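Local coordinates for protein phosphodiesterase (Candida albicans, PDB 6CPU) that belongs to the cyclic nucleotide phosphodiesterase family of the HD superfamily, a largely helical fold that here holds a zinc and a magnesium ion, at residues 123-131 with 499-507; 353-364 with 483-494. All blocks are in the same frame, centred on the assembly; numbering follows the deposited sequence.

Contacts 1 and 2 lie side by side, their centres about 14 Å apart, on the same side of the chain's centre. In sequence the order is 123-131, 353-364, 483-494 and 499-507, so both segments of contact 2 fall between those of contact 1. Helix 470-495 joins them: it forms one side of contact 2, and the loop that follows it supplies 499-507. Across the seam Arg127 NE and Glu486 OE1 form a 2.8 Å salt bridge, while Val131 packs on Pro354 and Thr356. Helix 127-135 is thereby fastened to helix 470-495 and to a segment bordering the metal site.

Contact 1. Residues 123-131 with 499-507; sequences LLTNRISRV and DLDFTKDLT
The N-terminal end of helix 127-135 is capped by Asn126, whose amide also binds loop 499-507 through Lys504, an example of one side chain serving a helix and a distant loop at once. With CG anti to the backbone N (chi1 175°), the amide is carried to the loop, where Asn126 ND2 gives Lys504 O a nearly straight bond of 2.9 Å (166°) that stays close to both the amide and the carbonyl plane. Asn126 OD1 turns to the helix instead, accepting from Ser129 N at 3.1 Å on a lone pair and weakly from Ile128 N. Held at both ends, the amide has little freedom to rotate. The Phe502 ring stands almost perpendicular to it, Phe502 CD1 lying 3.7 Å from Asn126 OD1, and a water links Asn126 N to Phe502 O. Arg141 adds a cation-pi contact to this ring.

Asp505 approaches the same helix end. Asp505 OD1 accepts from Arg127 N (3.0 Å) and from Leu506 N, which arrive on opposite faces of the carboxylate. Asp505 OD2 is gripped end-on by NH1 and NH2 of Arg130, each at 3.2 Å; NH2 uses the syn lone pair, whereas NH1 comes from above the carboxylate plane, the two flat groups being 80° apart. Arg130 NH1 also reaches Leu124 O at 2.8 Å, and Asp41 takes NE, so the guanidinium is fixed from several directions. The first turn and Arg130 probably both stabilise the negative charge of Asp505. An apolar patch completes the contact: Ile128 CG1 meets Leu500 CD1 and Ile128 CD1 meets Leu506 CD2, both pairs 4.0 Å apart. The arrangement is that of an asparagine N-cap reinforced by a remote loop, whose aspartate accepts from the first backbone N-H of the helix and bridges to an arginine.

Contact 2. Residues 353-364 with 483-494; sequences HPGTTNDFMIKF and EFAEVELLKSVI
Phe360 is a knob in a hole made by Val487, Leu490, Lys491 and Ile494, where helix 358-363 runs beside helix 470-495, the axes of the two segments 11.6 Å apart and inclined by only 10°. Its side chain owes this reach to a CG anti to the backbone N (chi1 165°), which extends the ring toward helix 470-495. Phe360 CZ leads, coming within 3.4 Å of Leu490 CD2 at an oblique approach, while Lys491 CG and Ile494 CD1 lie at the ring edge. Phe364, one turn later, turns differently, with CG anti to its carbonyl carbon (chi1 -69°). Its ring thereby comes to rest with Phe360 CE1 over one face toward the rim, 3.7 Å above the plane, and touches the same helix: Phe364 CE2 is 3.6 Å from Lys491 CG, and Phe364 CD1 is 3.8 Å from Ile494 CG2. Lys491 thus offers its methylenes to both rings, and its NZ pairs with Glu488 along the helix.

Toward the metal site the character changes. Val487 CG2 packs at 3.3 Å against Gly355 O, and the extended chain of Glu483 runs past the same carbonyl. Two waters bridge the segments: one donates to Gly355 O and Glu486 OE1, the other to Thr356 O and Glu483 OE2. Glu483 OE2 is also bound to His274, and OE1 to the backbone of Phe273. His353, whose side chain lies about 4 Å from the magnesium ion, is held by Gly355 N donating to ND1 in the ring plane and by stacking on His274. No direct hydrogen bond joins the two segments: apolar packing holds the helical end, and where the chain nears the metals bridging waters link the buried carbonyls to acids that are also held by neighbours such as His274 and Arg127.

Contact 1. Residues 123-131 with 499-507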
loop_
_atom_site.group_PDB
_atom_site.type_symbol
_atom_site.label_atom_id
_atom_site.label_comp_id
_atom_site.label_asym_id
_atom_site.label_seq_id
_atom_site.Cartn_x
_atom_site.Cartn_y
_atom_site.Cartn_z
ATOM N N LEU A 123 -11.280 -17.649 13.685
ATOM C CA LEU A 123 -10.205 -17.541 12.694
ATOM C C LEU A 123 -9.621 -16.130 12.535
ATOM O O LEU A 123 -8.496 -15.979 12.058
ATOM C CB LEU A 123 -10.705 -18.048 11.344
ATOM C CG LEU A 123 -11.080 -19.536 11.343
ATOM C CD1 LEU A 123 -11.898 -19.889 10.113
ATOM C CD2 LEU A 123 -9.837 -20.414 11.417
ATOM N N LEU A 124 -10.366 -15.101 12.928
ATOM C CA LEU A 124 -9.932 -13.717 12.731
ATOM C C LEU A 124 -9.223 -13.107 13.922
ATOM O O LEU A 124 -8.511 -12.152 13.769
ATOM C CB LEU A 124 -11.121 -12.817 12.394
ATOM C CG LEU A 124 -11.682 -12.999 10.982
ATOM C CD1 LEU A 124 -13.032 -12.307 10.880
ATOM C CD2 LEU A 124 -10.740 -12.477 9.921
ATOM N N THR A 125 -9.452 -13.637 15.121
ATOM C CA THR A 125 -8.964 -12.968 16.320
ATOM C C THR A 125 -7.462 -12.720 16.312
ATOM O O THR A 125 -7.014 -11.616 16.649
ATOM C CB THR A 125 -9.368 -13.758 17.587
ATOM O OG1 THR A 125 -10.793 -13.864 17.621
ATOM C CG2 THR A 125 -8.878 -13.058 18.855
ATOM N N ASN A 126 -6.699 -13.738 15.915
ATOM C CA ASN A 126 -5.245 -13.737 16.020
ATOM C C ASN A 126 -4.560 -13.457 14.688
ATOM O O ASN A 126 -4.956 -13.986 13.644
ATOM C CB ASN A 126 -4.757 -15.077 16.601
ATOM C CG ASN A 126 -3.246 -15.191 16.629
ATOM O OD1 ASN A 126 -2.624 -15.574 15.644
ATOM N ND2 ASN A 126 -2.645 -14.880 17.782
ATOM N N ARG A 127 -3.548 -12.593 14.744
ATOM C CA ARG A 127 -2.787 -12.139 13.579
ATOM C C ARG A 127 -2.190 -13.272 12.768
ATOM O O ARG A 127 -2.209 -13.247 11.535
ATOM C CB ARG A 127 -1.687 -11.172 14.044
ATOM C CG ARG A 127 -0.605 -10.821 13.039
ATOM C CD ARG A 127 -1.086 -9.929 11.901
ATOM N NE ARG A 127 -0.046 -9.784 10.895
ATOM C CZ ARG A 127 -0.201 -9.215 9.700
ATOM N NH1 ARG A 127 -1.365 -8.685 9.335
ATOM N NH2 ARG A 127 0.822 -9.166 8.870
ATOM N N ILE A 128 -1.669 -14.286 13.450
ATOM C CA ILE A 128 -1.025 -15.378 12.748
ATOM C C ILE A 128 -2.076 -16.231 12.052
ATOM O O ILE A 128 -1.855 -16.674 10.927
ATOM C CB ILE A 128 -0.139 -16.233 13.696
ATOM C CG1 ILE A 128 0.873 -15.335 14.427
ATOM C CG2 ILE A 128 0.571 -17.329 12.928
ATOM C CD1 ILE A 128 1.879 -14.611 13.565
ATOM N N SER A 129 -3.218 -16.436 12.702
ATOM C CA SER A 129 -4.369 -17.090 12.067
ATOM C C SER A 129 -4.803 -16.325 10.799
ATOM O O SER A 129 -5.081 -16.932 9.756
ATOM C CB SER A 129 -5.537 -17.153 13.043
ATOM O OG SER A 129 -6.638 -17.890 12.539
ATOM N N ARG A 130 -4.876 -15.008 10.918
ATOM C CA ARG A 130 -5.334 -14.155 9.800
ATOM C C ARG A 130 -4.432 -14.277 8.569
ATOM O O ARG A 130 -4.915 -14.405 7.436
ATOM C CB ARG A 130 -5.428 -12.703 10.222
ATOM C CG ARG A 130 -6.594 -12.380 11.131
ATOM C CD ARG A 130 -6.842 -10.883 11.253
ATOM N NE ARG A 130 -5.739 -10.121 11.832
ATOM C CZ ARG A 130 -5.488 -9.989 13.134
ATOM N NH1 ARG A 130 -6.220 -10.617 14.048
ATOM N NH2 ARG A 130 -4.460 -9.231 13.513
ATOM N N VAL A 131 -3.122 -14.243 8.783
ATOM C CA VAL A 131 -2.166 -14.350 7.692
ATOM C C VAL A 131 -2.273 -15.736 7.045
ATOM O O VAL A 131 -2.209 -15.859 5.831
ATOM C CB VAL A 131 -0.721 -14.036 8.158
ATOM C CG1 VAL A 131 0.271 -14.260 7.027
ATOM C CG2 VAL A 131 -0.617 -12.609 8.695
ATOM N N ASP A 499 2.363 -24.162 19.766
ATOM C CA ASP A 499 0.927 -24.116 19.965
ATOM C C ASP A 499 0.556 -22.743 20.524
ATOM O O ASP A 499 0.868 -22.421 21.678
ATOM C CB ASP A 499 0.466 -25.242 20.896
ATOM C CG ASP A 499 0.581 -26.618 20.252
ATOM O OD1 ASP A 499 -0.144 -26.890 19.282
ATOM O OD2 ASP A 499 1.389 -27.448 20.723
ATOM N N LEU A 500 -0.088 -21.931 19.680
ATOM C CA LEU A 500 -0.470 -20.572 20.041
ATOM C C LEU A 500 -1.879 -20.511 20.585
ATOM O O LEU A 500 -2.722 -21.351 20.262
ATOM C CB LEU A 500 -0.371 -19.642 18.822
ATOM C CG LEU A 500 1.006 -19.276 18.285
ATOM C CD1 LEU A 500 0.854 -18.275 17.150
ATOM C CD2 LEU A 500 1.906 -18.703 19.367
ATOM N N ASP A 501 -2.136 -19.495 21.406
ATOM C CA ASP A 501 -3.468 -19.203 21.895
ATOM C C ASP A 501 -4.150 -18.303 20.863
ATOM O O ASP A 501 -3.870 -17.106 20.804
ATOM C CB ASP A 501 -3.402 -18.477 23.243
ATOM C CG ASP A 501 -4.773 -18.176 23.819
ATOM O OD1 ASP A 501 -5.800 -18.421 23.145
ATOM O OD2 ASP A 501 -4.832 -17.673 24.967
ATOM N N PHE A 502 -5.037 -18.876 20.058
ATOM C CA PHE A 502 -5.636 -18.104 18.951
ATOM C C PHE A 502 -6.806 -17.218 19.392
ATOM O O PHE A 502 -7.373 -16.481 18.568
ATOM C CB PHE A 502 -6.019 -19.051 17.799
ATOM C CG PHE A 502 -4.831 -19.670 17.133
ATOM C CD1 PHE A 502 -4.054 -18.937 16.253
ATOM C CD2 PHE A 502 -4.460 -20.979 17.415
ATOM C CE1 PHE A 502 -2.947 -19.494 15.648
ATOM C CE2 PHE A 502 -3.357 -21.543 16.807
ATOM C CZ PHE A 502 -2.597 -20.801 15.922
ATOM N N THR A 503 -7.149 -17.264 20.684
ATOM C CA THR A 503 -8.170 -16.392 21.252
ATOM C C THR A 503 -7.632 -15.004 21.613
ATOM O O THR A 503 -8.402 -14.152 22.042
ATOM C CB THR A 503 -8.804 -16.996 22.535
ATOM O OG1 THR A 503 -7.860 -16.943 23.612
ATOM C CG2 THR A 503 -9.248 -18.423 22.316
ATOM N N LYS A 504 -6.327 -14.776 21.472
ATOM C CA LYS A 504 -5.734 -13.462 21.737
ATOM C C LYS A 504 -4.953 -12.974 20.519
ATOM O O LYS A 504 -4.482 -13.780 19.726
ATOM C CB LYS A 504 -4.820 -13.543 22.964
ATOM C CG LYS A 504 -5.555 -14.035 24.201
ATOM C CD LYS A 504 -4.634 -14.200 25.397
ATOM C CE LYS A 504 -5.350 -14.902 26.536
ATOM N NZ LYS A 504 -6.526 -14.133 27.011
ATOM N N ASP A 505 -4.829 -11.658 20.369
ATOM C CA ASP A 505 -4.159 -11.084 19.198
ATOM C C ASP A 505 -2.780 -10.574 19.565
ATOM O O ASP A 505 -2.486 -10.358 20.737
ATOM C CB ASP A 505 -4.999 -9.945 18.602
ATOM C CG ASP A 505 -4.664 -9.658 17.142
ATOM O OD1 ASP A 505 -3.747 -10.287 16.593
ATOM O OD2 ASP A 505 -5.326 -8.798 16.529
ATOM N N LEU A 506 -1.945 -10.402 18.546
ATOM C CA LEU A 506 -0.643 -9.774 18.673
ATOM C C LEU A 506 -0.804 -8.251 18.717
ATOM O O LEU A 506 -1.486 -7.660 17.872
ATOM C CB LEU A 506 0.262 -10.153 17.492
ATOM C CG LEU A 506 0.956 -11.523 17.541
ATOM C CD1 LEU A 506 -0.034 -12.668 17.645
ATOM C CD2 LEU A 506 1.844 -11.692 16.322
ATOM N N THR A 507 -0.160 -7.633 19.699
ATOM C CA THR A 507 -0.171 -6.181 19.874
ATOM C C THR A 507 1.260 -5.695 20.033
ATOM O O THR A 507 2.131 -6.451 20.477
ATOM C CB THR A 507 -0.970 -5.806 21.127
ATOM O OG1 THR A 507 -2.162 -6.595 21.169
ATOM C CG2 THR A 507 -1.339 -4.322 21.124
HETATM O O HOH W 1 -7.593 -16.421 15.740
#

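Contact 2. Residues 353-364 with 483-494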
loop_
_atom_site.group_PDB
_atom_site.type_symbol
_atom_site.label_atom_id
_atom_site.label_comp_id
_atom_site.label_asym_id
_atom_site.label_seq_id
_atom_site.Cartn_x
_atom_site.Cartn_y
_atom_site.Cartn_z
ATOM N N HIS A 353 -0.700 -7.078 0.082
ATOM C CA HIS A 353 0.419 -7.862 0.617
ATOM C C HIS A 353 -0.026 -8.503 1.921
ATOM O O HIS A 353 -0.555 -7.812 2.767
ATOM C CB HIS A 353 1.634 -6.945 0.818
ATOM C CG HIS A 353 2.936 -7.659 1.013
ATOM N ND1 HIS A 353 3.185 -8.454 2.104
ATOM C CD2 HIS A 353 4.086 -7.635 0.296
ATOM C CE1 HIS A 353 4.419 -8.920 2.042
ATOM N NE2 HIS A 353 4.989 -8.443 0.954
ATOM N N PRO A 354 0.140 -9.833 2.078
ATOM C CA PRO A 354 -0.381 -10.546 3.239
ATOM C C PRO A 354 0.563 -10.593 4.455
ATOM O O PRO A 354 0.220 -11.175 5.477
ATOM C CB PRO A 354 -0.570 -11.966 2.698
ATOM C CG PRO A 354 0.565 -12.111 1.761
ATOM C CD PRO A 354 0.716 -10.773 1.100
ATOM N N GLY A 355 1.721 -9.980 4.332
ATOM C CA GLY A 355 2.682 -9.891 5.427
ATOM C C GLY A 355 3.687 -11.044 5.437
ATOM O O GLY A 355 4.307 -11.305 6.465
ATOM N N THR A 356 3.843 -11.736 4.306
ATOM C CA THR A 356 4.814 -12.843 4.172
ATOM C C THR A 356 5.944 -12.479 3.185
ATOM O O THR A 356 6.297 -11.321 3.061
ATOM C CB THR A 356 4.093 -14.170 3.795
ATOM O OG1 THR A 356 3.464 -14.025 2.526
ATOM C CG2 THR A 356 3.055 -14.530 4.805
ATOM N N THR A 357 6.549 -13.461 2.523
ATOM C CA THR A 357 7.614 -13.249 1.551
ATOM C C THR A 357 7.433 -14.263 0.438
ATOM O O THR A 357 6.767 -15.280 0.648
ATOM C CB THR A 357 9.014 -13.541 2.157
ATOM O OG1 THR A 357 9.053 -14.906 2.602
ATOM C CG2 THR A 357 9.324 -12.625 3.328
ATOM N N ASN A 358 8.052 -14.026 -0.716
ATOM C CA ASN A 358 8.031 -15.015 -1.801
ATOM C C ASN A 358 8.580 -16.358 -1.328
ATOM O O ASN A 358 7.986 -17.404 -1.591
ATOM C CB ASN A 358 8.766 -14.522 -3.058
ATOM C CG ASN A 358 7.955 -13.520 -3.868
ATOM O OD1 ASN A 358 6.740 -13.457 -3.755
ATOM N ND2 ASN A 358 8.631 -12.733 -4.690
ATOM N N ASP A 359 9.685 -16.337 -0.585
ATOM C CA ASP A 359 10.270 -17.573 -0.080
ATOM C C ASP A 359 9.285 -18.402 0.739
ATOM O O ASP A 359 9.206 -19.619 0.563
ATOM C CB ASP A 359 11.542 -17.282 0.736
ATOM C CG ASP A 359 12.705 -16.840 -0.141
ATOM O OD1 ASP A 359 12.738 -17.233 -1.332
ATOM O OD2 ASP A 359 13.588 -16.098 0.356
ATOM N N PHE A 360 8.517 -17.752 1.609
ATOM C CA PHE A 360 7.548 -18.456 2.428
ATOM C C PHE A 360 6.427 -19.051 1.566
ATOM O O PHE A 360 6.048 -20.201 1.746
ATOM C CB PHE A 360 6.944 -17.519 3.480
ATOM C CG PHE A 360 5.715 -18.055 4.118
ATOM C CD1 PHE A 360 5.797 -18.893 5.215
ATOM C CD2 PHE A 360 4.449 -17.760 3.588
ATOM C CE1 PHE A 360 4.653 -19.401 5.788
ATOM C CE2 PHE A 360 3.307 -18.272 4.164
ATOM C CZ PHE A 360 3.409 -19.094 5.266
ATOM N N MET A 361 5.885 -18.234 0.654
ATOM C CA MET A 361 4.777 -18.688 -0.195
ATOM C C MET A 361 5.212 -19.892 -1.045
ATOM O O MET A 361 4.439 -20.853 -1.214
ATOM C CB MET A 361 4.278 -17.556 -1.093
ATOM C CG MET A 361 3.814 -16.302 -0.357
ATOM S SD MET A 361 2.343 -16.560 0.617
ATOM C CE MET A 361 1.103 -16.432 -0.679
ATOM N N ILE A 362 6.448 -19.853 -1.544
ATOM C CA ILE A 362 6.998 -20.953 -2.352
ATOM C C ILE A 362 7.201 -22.202 -1.488
ATOM O O ILE A 362 6.711 -23.292 -1.806
ATOM C CB ILE A 362 8.314 -20.532 -3.029
ATOM C CG1 ILE A 362 8.050 -19.469 -4.097
ATOM C CG2 ILE A 362 9.027 -21.731 -3.655
ATOM C CD1 ILE A 362 9.276 -18.681 -4.516
ATOM N N LYS A 363 7.905 -22.047 -0.375
ATOM C CA LYS A 363 8.296 -23.220 0.414
ATOM C C LYS A 363 7.101 -23.934 1.041
ATOM O O LYS A 363 7.128 -25.152 1.195
ATOM C CB LYS A 363 9.340 -22.832 1.469
ATOM C CG LYS A 363 10.644 -22.311 0.868
ATOM C CD LYS A 363 11.479 -23.393 0.185
ATOM C CE LYS A 363 12.780 -22.814 -0.363
ATOM N NZ LYS A 363 13.689 -23.848 -0.937
ATOM N N PHE A 364 6.039 -23.193 1.375
ATOM C CA PHE A 364 4.846 -23.778 1.954
ATOM C C PHE A 364 3.712 -24.015 0.939
ATOM O O PHE A 364 2.600 -24.359 1.327
ATOM C CB PHE A 364 4.378 -22.940 3.148
ATOM C CG PHE A 364 5.317 -23.036 4.317
ATOM C CD1 PHE A 364 5.069 -23.930 5.349
ATOM C CD2 PHE A 364 6.501 -22.309 4.325
ATOM C CE1 PHE A 364 5.957 -24.043 6.412
ATOM C CE2 PHE A 364 7.403 -22.430 5.375
ATOM C CZ PHE A 364 7.126 -23.297 6.414
ATOM N N GLU A 483 7.706 -7.944 11.381
ATOM C CA GLU A 483 7.039 -8.736 10.344
ATOM C C GLU A 483 7.804 -10.036 10.078
ATOM O O GLU A 483 7.193 -11.080 9.942
ATOM C CB GLU A 483 6.857 -7.927 9.064
ATOM C CG GLU A 483 5.914 -8.590 8.080
ATOM C CD GLU A 483 5.476 -7.665 6.957
ATOM O OE1 GLU A 483 4.857 -6.605 7.224
ATOM O OE2 GLU A 483 5.755 -8.014 5.800
ATOM N N PHE A 484 9.134 -9.967 10.038
ATOM C CA PHE A 484 9.983 -11.167 9.968
ATOM C C PHE A 484 9.657 -12.159 11.080
ATOM O O PHE A 484 9.523 -13.356 10.813
ATOM C CB PHE A 484 11.477 -10.792 10.008
ATOM C CG PHE A 484 12.411 -11.979 9.906
ATOM C CD1 PHE A 484 12.954 -12.355 8.675
ATOM C CD2 PHE A 484 12.755 -12.722 11.040
ATOM C CE1 PHE A 484 13.812 -13.444 8.578
ATOM C CE2 PHE A 484 13.610 -13.813 10.943
ATOM C CZ PHE A 484 14.140 -14.172 9.715
ATOM N N ALA A 485 9.519 -11.674 12.315
ATOM C CA ALA A 485 9.213 -12.541 13.465
ATOM C C ALA A 485 7.831 -13.190 13.368
ATOM O O ALA A 485 7.643 -14.328 13.784
ATOM C CB ALA A 485 9.326 -11.758 14.772
ATOM N N GLU A 486 6.856 -12.452 12.829
ATOM C CA GLU A 486 5.533 -13.022 12.589
ATOM C C GLU A 486 5.594 -14.147 11.551
ATOM O O GLU A 486 4.932 -15.170 11.713
ATOM C CB GLU A 486 4.541 -11.933 12.157
ATOM C CG GLU A 486 4.207 -10.918 13.257
ATOM C CD GLU A 486 3.109 -9.932 12.838
ATOM O OE1 GLU A 486 2.673 -10.032 11.667
ATOM O OE2 GLU A 486 2.677 -9.090 13.668
ATOM N N VAL A 487 6.378 -13.964 10.495
ATOM C CA VAL A 487 6.523 -15.017 9.483
ATOM C C VAL A 487 7.166 -16.270 10.103
ATOM O O VAL A 487 6.731 -17.397 9.849
ATOM C CB VAL A 487 7.310 -14.532 8.251
ATOM C CG1 VAL A 487 7.544 -15.668 7.264
ATOM C CG2 VAL A 487 6.545 -13.410 7.552
ATOM N N GLU A 488 8.166 -16.072 10.962
ATOM C CA GLU A 488 8.777 -17.206 11.674
ATOM C C GLU A 488 7.760 -17.933 12.554
ATOM O O GLU A 488 7.761 -19.155 12.624
ATOM C CB GLU A 488 9.981 -16.734 12.504
ATOM C CG GLU A 488 11.179 -16.323 11.671
ATOM C CD GLU A 488 11.671 -17.430 10.760
ATOM O OE1 GLU A 488 11.730 -18.587 11.224
ATOM O OE2 GLU A 488 11.987 -17.161 9.576
ATOM N N LEU A 489 6.867 -17.188 13.200
ATOM C CA LEU A 489 5.858 -17.781 14.061
ATOM C C LEU A 489 4.809 -18.547 13.229
ATOM O O LEU A 489 4.359 -19.617 13.619
ATOM C CB LEU A 489 5.212 -16.686 14.903
ATOM C CG LEU A 489 4.430 -17.014 16.155
ATOM C CD1 LEU A 489 5.204 -17.940 17.093
ATOM C CD2 LEU A 489 4.104 -15.702 16.859
ATOM N N LEU A 490 4.428 -17.994 12.079
ATOM C CA LEU A 490 3.502 -18.692 11.183
ATOM C C LEU A 490 4.084 -20.016 10.682
ATOM O O LEU A 490 3.400 -21.026 10.688
ATOM C CB LEU A 490 3.154 -17.804 10.002
ATOM C CG LEU A 490 2.231 -18.435 8.958
ATOM C CD1 LEU A 490 0.946 -18.941 9.572
ATOM C CD2 LEU A 490 1.971 -17.399 7.866
ATOM N N LYS A 491 5.346 -19.999 10.262
ATOM C CA LYS A 491 6.043 -21.227 9.863
ATOM C C LYS A 491 6.027 -22.279 10.986
ATOM O O LYS A 491 5.758 -23.458 10.744
ATOM C CB LYS A 491 7.483 -20.933 9.464
ATOM C CG LYS A 491 7.687 -20.129 8.190
ATOM C CD LYS A 491 9.152 -20.213 7.800
ATOM C CE LYS A 491 9.678 -18.981 7.102
ATOM N NZ LYS A 491 11.165 -18.934 7.214
ATOM N N SER A 492 6.294 -21.852 12.213
ATOM C CA SER A 492 6.269 -22.785 13.348
ATOM C C SER A 492 4.873 -23.351 13.608
ATOM O O SER A 492 4.728 -24.537 13.904
ATOM C CB SER A 492 6.864 -22.132 14.603
ATOM O OG SER A 492 8.213 -21.763 14.358
ATOM N N VAL A 493 3.829 -22.533 13.451
ATOM C CA VAL A 493 2.460 -23.024 13.590
ATOM C C VAL A 493 2.181 -24.091 12.528
ATOM O O VAL A 493 1.620 -25.139 12.827
ATOM C CB VAL A 493 1.409 -21.882 13.442
ATOM C CG1 VAL A 493 -0.000 -22.447 13.323
ATOM C CG2 VAL A 493 1.494 -20.905 14.593
ATOM N N ILE A 494 2.529 -23.809 11.276
ATOM C CA ILE A 494 2.265 -24.774 10.206
ATOM C C ILE A 494 3.043 -26.079 10.436
ATOM O O ILE A 494 2.497 -27.175 10.273
ATOM C CB ILE A 494 2.600 -24.204 8.824
ATOM C CG1 ILE A 494 1.666 -23.014 8.523
ATOM C CG2 ILE A 494 2.451 -25.291 7.761
ATOM C CD1 ILE A 494 2.206 -22.084 7.464
HETATM O O HOH W 2 3.060 -10.807 9.088
HETATM O O HOH W 3 7.438 -10.056 5.087
#